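Long-range contact in CRISPR-associated endoribonuclease Cas6 1 (Methanocaldococcus jannaschii DSM 2661, PDB 5YI6), which probably acts as an RNA-binding endoribonuclease that processes CRISPR transcripts into crRNA for defence against viruses and other mobile genetic elements: residues N39-R45 / A96-D101. Sequence-based numbering, arbitrary orientation.
Sequences NPAYAKR and AGLLED
With CG beside its backbone N (chi1 -59°), Tyr42 reaches across to Asp101, whose CG is anti to its own N (chi1 175°). They join the short helix 40-43 to the end of helix 88-101, which links strands 78-85 and 103-106 in the N-terminal ferredoxin-like (RRM-like) fold of this Cas6, a RAMP-family protein. Tyr42 OH donates to Asp101 OD2 at 2.7 Å, reaching the oxygen on its anti side, at the ring's edge. Asp101 OD2 also forms a salt bridge with Lys34, which probably offsets its negative charge.

Gly97 suits the close approach: without a side chain, it lets Ala41 O come to 3.4 Å from Gly97 CA and Tyr42 CE1 to 3.5 Å from Gly97 C. The small Ala41 lets its CB rest 3.7 Å from Glu100 CD.

Arg45 suits its place because its chain, extended from CG to NE, carries a flat guanidinium whose NH1 serves both segments. Ala96 CB lies over one face; NH1 donates to Ala41 O at 2.9 Å, on a lone pair, and forms a salt bridge with Glu100 OE1 (2.8 Å), the two planes 89° apart. Asn39 caps the short helix, its OD1 accepting from Ala41 N, while one water accepts from Asn39 ND2 and donates to Asp101 OD2.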
# COMPACT_ATOMS: atom_id res chain seq x y z
N ASN A 39 15.74 7.11 16.04
CA ASN A 39 15.47 6.23 17.16
C ASN A 39 16.21 4.90 16.94
O ASN A 39 16.05 4.27 15.88
CB ASN A 39 13.96 5.99 17.27
CG ASN A 39 13.57 5.13 18.46
OD1 ASN A 39 14.39 4.45 19.06
ND2 ASN A 39 12.27 5.14 18.80
N PRO A 40 17.02 4.45 17.90
CA PRO A 40 17.72 3.17 17.72
C PRO A 40 16.79 1.99 17.51
O PRO A 40 17.24 0.99 16.95
CB PRO A 40 18.53 3.03 19.03
CG PRO A 40 18.70 4.41 19.53
CD PRO A 40 17.57 5.24 19.02
N ALA A 41 15.52 2.09 17.90
CA ALA A 41 14.57 1.03 17.58
C ALA A 41 14.49 0.77 16.08
O ALA A 41 14.21 -0.35 15.66
CB ALA A 41 13.17 1.38 18.13
N TYR A 42 14.74 1.80 15.26
CA TYR A 42 14.71 1.64 13.81
C TYR A 42 16.08 1.71 13.17
O TYR A 42 16.34 1.02 12.19
CB TYR A 42 13.83 2.73 13.17
CG TYR A 42 12.40 2.70 13.70
CD1 TYR A 42 11.49 1.77 13.22
CD2 TYR A 42 11.96 3.63 14.66
CE1 TYR A 42 10.15 1.74 13.68
CE2 TYR A 42 10.61 3.59 15.15
CZ TYR A 42 9.73 2.67 14.64
OH TYR A 42 8.41 2.63 15.11
N ALA A 43 16.96 2.54 13.73
CA ALA A 43 18.19 2.92 13.07
C ALA A 43 19.04 1.71 12.72
O ALA A 43 19.44 1.54 11.56
CB ALA A 43 18.96 3.89 13.97
N LYS A 44 19.33 0.85 13.70
CA LYS A 44 20.16 -0.31 13.39
C LYS A 44 19.44 -1.27 12.44
O LYS A 44 20.02 -1.73 11.44
CB LYS A 44 20.58 -1.01 14.68
CG LYS A 44 20.23 -0.22 15.96
CD LYS A 44 20.59 -1.04 17.21
CE LYS A 44 20.19 -0.38 18.51
NZ LYS A 44 18.94 -0.99 19.08
N ARG A 45 18.16 -1.51 12.72
CA ARG A 45 17.38 -2.51 11.98
C ARG A 45 17.18 -2.12 10.52
O ARG A 45 17.12 -3.01 9.66
CB ARG A 45 16.01 -2.71 12.65
CG ARG A 45 16.11 -3.38 14.02
CD ARG A 45 14.74 -3.53 14.65
NE ARG A 45 14.78 -4.41 15.84
CZ ARG A 45 14.42 -4.02 17.05
NH1 ARG A 45 13.98 -2.78 17.24
NH2 ARG A 45 14.47 -4.89 18.06
N ALA A 96 9.72 -5.32 14.16
CA ALA A 96 10.40 -5.30 15.47
C ALA A 96 10.59 -3.87 15.97
O ALA A 96 10.42 -3.59 17.18
CB ALA A 96 11.75 -6.01 15.37
N GLY A 97 10.94 -2.95 15.06
CA GLY A 97 11.08 -1.56 15.46
C GLY A 97 9.76 -0.93 15.88
O GLY A 97 9.68 -0.22 16.88
N LEU A 98 8.70 -1.18 15.10
CA LEU A 98 7.38 -0.63 15.43
C LEU A 98 6.90 -1.15 16.79
O LEU A 98 6.27 -0.41 17.56
CB LEU A 98 6.37 -1.04 14.34
CG LEU A 98 6.53 -0.30 12.99
CD1 LEU A 98 5.82 -1.08 11.85
CD2 LEU A 98 5.96 1.13 13.11
N LEU A 99 7.11 -2.43 17.05
CA LEU A 99 6.66 -3.00 18.33
C LEU A 99 7.47 -2.45 19.50
O LEU A 99 6.91 -2.18 20.56
CB LEU A 99 6.72 -4.53 18.31
CG LEU A 99 5.63 -5.15 17.43
CD1 LEU A 99 5.88 -6.62 17.25
CD2 LEU A 99 4.23 -4.88 18.02
N GLU A 100 8.79 -2.26 19.32
CA GLU A 100 9.61 -1.69 20.39
C GLU A 100 9.24 -0.22 20.66
O GLU A 100 9.12 0.21 21.81
CB GLU A 100 11.10 -1.81 20.04
CG GLU A 100 12.01 -1.14 21.09
CD GLU A 100 13.50 -1.23 20.79
OE1 GLU A 100 13.92 -2.03 19.93
OE2 GLU A 100 14.26 -0.49 21.43
N ASP A 101 9.08 0.57 19.60
CA ASP A 101 8.61 1.94 19.72
C ASP A 101 7.24 1.97 20.40
O ASP A 101 7.05 2.63 21.44
CB ASP A 101 8.58 2.53 18.29
CG ASP A 101 8.00 3.92 18.20
OD1 ASP A 101 7.45 4.45 19.19
OD2 ASP A 101 8.09 4.50 17.10
O HOH W 1 10.19 6.83 17.42
O HOH W 2 16.87 0.03 21.10
O HOH W 3 13.07 -5.04 20.70